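Long-range contact in octaprenyl-diphosphate synthase (Bacteroides thetaiotaomicron, PDB 3RMG), which probably acts as a magnesium-dependent prenyltransferase of the FPP/GGPP synthase family, lengthening isoprenoid diphosphate chains: residues H71-V85 with G115-T129. Sequence-based numbering, arbitrary orientation. Where two conformers were deposited one is given.
Sequences HAAVSLELLHTASLV and GDYLLATSLVHAEQT
His71 and His125 meet rim to rim, their planes 33° apart, and share a hydrogen bond of 2.8 Å between ND1 of His71 and ND1 of His125; each nitrogen lies at the edge of the other ring, so one ring must donate and the other accept, a role imidazole can play either way. One face of each ring is covered by an aliphatic carbon. Over the centre of the His71 ring stands Gln128 CB, a CH-pi contact 3.7 Å from the centroid, while Val74 CG1 stands over the His125 ring, a CH-pi contact 3.3 Å from its centroid. With CG1 anti to the backbone N (chi1 176°), the valine sets that methyl over the face of the His125 imidazole. Were His71 an alanine, His125 ND1 would probably lose this mate and Gln128 CB the ring face it covers. One turn on, Ser75 OG donates to Ser122 O at 2.8 Å, coming from above the carbonyl plane, on the face opposite to that used by Ala126 N; a short hydroxyl suits a point where CA of Ser75 and CA of Ser122 are 4.3 Å apart. Leu78 is a knob among Leu118, Thr121, Ser122 and His125, and Leu118 returns the fit among Leu78, Thr81, Ala82 and Val85. Ala82 is small enough for the backbone of Gly115 to come close, with Ala82 CB 3.4 Å from Gly115 O, and the methyls Leu79 CD1 and Leu119 CD1 touch where the two side chains cross at a slant. Leu119 also packs on Leu119 of the second subunit, whereas Ser75 and Leu79 also touch helix 132-154. The pair, antiparallel at 162° with axes 7.7 Å apart at closest approach, shows knobs-into-holes packing and joins helices 67-90 and 102-128 within the all-helical isoprenoid synthase fold, beside the dimer interface.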
# COMPACT_ATOMS: atom_id res chain seq x y z
N HIS A 71 7.77 -17.32 1.50
CA HIS A 71 7.42 -16.00 0.95
C HIS A 71 5.95 -15.65 1.22
O HIS A 71 5.63 -14.51 1.59
CB HIS A 71 7.77 -15.88 -0.54
CG HIS A 71 9.22 -15.65 -0.80
ND1 HIS A 71 9.88 -14.52 -0.37
CD2 HIS A 71 10.15 -16.42 -1.42
CE1 HIS A 71 11.16 -14.60 -0.72
NE2 HIS A 71 11.35 -15.74 -1.37
N ALA A 72 5.07 -16.62 1.06
CA ALA A 72 3.67 -16.43 1.44
C ALA A 72 3.56 -15.90 2.87
O ALA A 72 2.92 -14.89 3.13
CB ALA A 72 2.90 -17.71 1.29
N ALA A 73 4.21 -16.60 3.80
CA ALA A 73 4.12 -16.24 5.20
C ALA A 73 4.65 -14.83 5.46
O ALA A 73 4.03 -14.04 6.16
CB ALA A 73 4.85 -17.27 6.06
N VAL A 74 5.81 -14.53 4.88
CA VAL A 74 6.35 -13.18 4.94
C VAL A 74 5.36 -12.17 4.33
O VAL A 74 5.02 -11.14 4.94
CB VAL A 74 7.69 -13.10 4.22
CG1 VAL A 74 8.24 -11.66 4.20
CG2 VAL A 74 8.68 -14.04 4.91
N SER A 75 4.89 -12.47 3.14
CA SER A 75 3.97 -11.56 2.47
C SER A 75 2.80 -11.21 3.38
O SER A 75 2.53 -10.04 3.60
CB SER A 75 3.44 -12.16 1.18
OG SER A 75 2.50 -11.28 0.60
N LEU A 76 2.11 -12.23 3.89
CA LEU A 76 0.91 -12.01 4.67
C LEU A 76 1.24 -11.33 6.00
O LEU A 76 0.51 -10.47 6.45
CB LEU A 76 0.14 -13.31 4.88
CG LEU A 76 -0.64 -13.81 3.65
CD1 LEU A 76 -1.18 -15.20 3.87
CD2 LEU A 76 -1.77 -12.86 3.25
N GLU A 77 2.36 -11.70 6.60
CA GLU A 77 2.79 -11.03 7.82
C GLU A 77 3.13 -9.55 7.58
O GLU A 77 2.84 -8.69 8.42
CB GLU A 77 3.97 -11.78 8.44
CG GLU A 77 4.21 -11.45 9.90
CD GLU A 77 3.15 -12.04 10.83
OE1 GLU A 77 2.26 -12.75 10.34
OE2 GLU A 77 3.22 -11.78 12.05
N LEU A 78 3.73 -9.24 6.44
CA LEU A 78 3.99 -7.85 6.09
C LEU A 78 2.69 -7.07 5.88
O LEU A 78 2.57 -5.90 6.30
CB LEU A 78 4.87 -7.77 4.84
CG LEU A 78 6.29 -8.29 5.02
CD1 LEU A 78 7.07 -8.27 3.72
CD2 LEU A 78 6.99 -7.50 6.10
N LEU A 79 1.73 -7.69 5.21
CA LEU A 79 0.43 -7.04 4.96
C LEU A 79 -0.25 -6.67 6.28
O LEU A 79 -0.77 -5.57 6.44
CB LEU A 79 -0.47 -7.96 4.12
CG LEU A 79 -1.92 -7.52 3.91
CD1 LEU A 79 -1.97 -6.14 3.30
CD2 LEU A 79 -2.64 -8.51 3.01
N HIS A 80 -0.23 -7.62 7.22
CA HIS A 80 -0.79 -7.41 8.54
C HIS A 80 -0.06 -6.28 9.26
O HIS A 80 -0.68 -5.35 9.79
CB HIS A 80 -0.67 -8.69 9.34
CG HIS A 80 -1.06 -8.54 10.78
ND1 HIS A 80 -2.29 -8.06 11.17
CD2 HIS A 80 -0.39 -8.84 11.92
CE1 HIS A 80 -2.36 -8.06 12.49
NE2 HIS A 80 -1.22 -8.53 12.97
N THR A 81 1.26 -6.35 9.28
CA THR A 81 2.05 -5.32 9.93
C THR A 81 1.74 -3.96 9.35
O THR A 81 1.59 -2.98 10.09
CB THR A 81 3.56 -5.57 9.80
OG1 THR A 81 3.83 -6.96 10.01
CG2 THR A 81 4.30 -4.74 10.83
N ALA A 82 1.65 -3.88 8.02
CA ALA A 82 1.40 -2.59 7.38
C ALA A 82 0.06 -1.97 7.80
O ALA A 82 -0.04 -0.77 7.98
CB ALA A 82 1.50 -2.71 5.86
N SER A 83 -0.98 -2.79 7.94
CA SER A 83 -2.27 -2.22 8.28
C SER A 83 -2.34 -1.83 9.76
O SER A 83 -2.94 -0.80 10.09
CB SER A 83 -3.42 -3.14 7.87
OG SER A 83 -3.38 -4.35 8.60
N LEU A 84 -1.72 -2.60 10.65
CA LEU A 84 -1.54 -2.14 12.03
C LEU A 84 -0.86 -0.77 12.07
O LEU A 84 -1.30 0.13 12.80
CB LEU A 84 -0.74 -3.14 12.88
CG LEU A 84 -1.43 -4.46 13.21
CD1 LEU A 84 -0.51 -5.37 14.01
CD2 LEU A 84 -2.73 -4.22 13.97
N VAL A 85 0.20 -0.60 11.30
CA VAL A 85 0.90 0.68 11.26
C VAL A 85 0.02 1.81 10.74
O VAL A 85 0.08 2.94 11.23
CB VAL A 85 2.15 0.61 10.38
CG1 VAL A 85 2.76 2.00 10.22
CG2 VAL A 85 3.16 -0.35 10.98
N GLY A 115 4.31 2.24 6.28
CA GLY A 115 3.21 1.34 5.95
C GLY A 115 3.12 1.03 4.47
O GLY A 115 2.91 -0.12 4.09
N ASP A 116 3.29 2.05 3.62
CA ASP A 116 3.20 1.83 2.17
C ASP A 116 4.37 0.95 1.69
O ASP A 116 4.21 0.13 0.78
CB ASP A 116 3.17 3.15 1.40
CG ASP A 116 1.84 3.90 1.56
OD1 ASP A 116 0.92 3.36 2.21
OD2 ASP A 116 1.72 5.04 1.04
N TYR A 117 5.54 1.14 2.30
CA TYR A 117 6.70 0.31 2.01
C TYR A 117 6.43 -1.14 2.40
O TYR A 117 6.41 -2.03 1.55
CB TYR A 117 7.94 0.82 2.75
CG TYR A 117 9.20 0.11 2.33
CD1 TYR A 117 9.66 0.21 1.02
CD2 TYR A 117 9.94 -0.64 3.23
CE1 TYR A 117 10.82 -0.42 0.62
CE2 TYR A 117 11.10 -1.28 2.84
CZ TYR A 117 11.54 -1.17 1.53
OH TYR A 117 12.69 -1.80 1.11
N LEU A 118 6.23 -1.37 3.70
CA LEU A 118 5.86 -2.71 4.17
C LEU A 118 4.85 -3.35 3.23
O LEU A 118 4.97 -4.52 2.86
CB LEU A 118 5.31 -2.65 5.59
CG LEU A 118 6.35 -2.29 6.65
CD1 LEU A 118 5.70 -1.76 7.91
CD2 LEU A 118 7.22 -3.49 6.96
N LEU A 119 3.87 -2.55 2.81
CA LEU A 119 2.81 -3.01 1.91
C LEU A 119 3.31 -3.38 0.52
O LEU A 119 2.81 -4.32 -0.11
CB LEU A 119 1.77 -1.89 1.81
CG LEU A 119 0.33 -2.20 1.47
CD1 LEU A 119 -0.29 -3.07 2.55
CD2 LEU A 119 -0.41 -0.88 1.36
N ALA A 120 4.28 -2.64 0.02
CA ALA A 120 4.89 -2.98 -1.26
C ALA A 120 5.79 -4.19 -1.07
O ALA A 120 5.75 -5.15 -1.85
CB ALA A 120 5.69 -1.80 -1.81
N THR A 121 6.62 -4.15 -0.03
CA THR A 121 7.47 -5.30 0.24
C THR A 121 6.57 -6.55 0.35
O THR A 121 6.86 -7.59 -0.27
CB THR A 121 8.32 -5.09 1.49
OG1 THR A 121 9.08 -3.89 1.34
CG2 THR A 121 9.28 -6.27 1.68
N SER A 122 5.46 -6.42 1.07
CA SER A 122 4.49 -7.52 1.14
C SER A 122 4.19 -8.08 -0.25
O SER A 122 4.17 -9.30 -0.44
CB SER A 122 3.20 -7.07 1.83
OG SER A 122 3.44 -6.77 3.19
N LEU A 123 3.97 -7.19 -1.22
CA LEU A 123 3.65 -7.61 -2.59
C LEU A 123 4.79 -8.30 -3.34
O LEU A 123 4.58 -9.25 -4.12
CB LEU A 123 3.13 -6.41 -3.40
N VAL A 124 6.01 -7.80 -3.12
CA VAL A 124 7.22 -8.41 -3.68
C VAL A 124 7.30 -9.87 -3.23
O VAL A 124 7.48 -10.78 -4.05
CB VAL A 124 8.49 -7.68 -3.20
CG1 VAL A 124 9.75 -8.37 -3.77
CG2 VAL A 124 8.44 -6.22 -3.59
N HIS A 125 7.16 -10.09 -1.92
CA HIS A 125 7.23 -11.47 -1.43
C HIS A 125 6.16 -12.34 -2.08
O HIS A 125 6.43 -13.47 -2.49
CB HIS A 125 7.17 -11.50 0.09
CG HIS A 125 8.47 -11.13 0.74
ND1 HIS A 125 9.55 -11.99 0.80
CD2 HIS A 125 8.88 -9.98 1.34
CE1 HIS A 125 10.55 -11.40 1.43
NE2 HIS A 125 10.17 -10.18 1.77
N ALA A 126 4.94 -11.82 -2.22
CA ALA A 126 3.92 -12.62 -2.87
C ALA A 126 4.37 -13.04 -4.27
O ALA A 126 4.16 -14.18 -4.70
CB ALA A 126 2.60 -11.86 -2.93
N GLU A 127 5.01 -12.13 -4.99
CA GLU A 127 5.46 -12.43 -6.35
C GLU A 127 6.60 -13.44 -6.32
O GLU A 127 6.62 -14.42 -7.08
CB GLU A 127 5.84 -11.13 -7.06
CG GLU A 127 6.27 -11.31 -8.50
CD GLU A 127 7.71 -11.79 -8.59
OE1 GLU A 127 8.54 -11.31 -7.77
OE2 GLU A 127 7.98 -12.63 -9.48
N GLN A 128 7.55 -13.23 -5.41
CA GLN A 128 8.61 -14.22 -5.19
C GLN A 128 8.13 -15.65 -4.87
O GLN A 128 8.95 -16.58 -4.92
CB GLN A 128 9.58 -13.75 -4.12
CG GLN A 128 10.39 -12.52 -4.50
CD GLN A 128 11.41 -12.18 -3.43
OE1 GLN A 128 11.13 -11.40 -2.52
NE2 GLN A 128 12.58 -12.81 -3.52
N THR A 129 6.84 -15.84 -4.54
CA THR A 129 6.30 -17.21 -4.45
C THR A 129 6.19 -17.86 -5.83
O THR A 129 5.93 -19.07 -5.95
CB THR A 129 4.86 -17.28 -3.85
OG1 THR A 129 3.90 -16.86 -4.83
CG2 THR A 129 4.73 -16.45 -2.58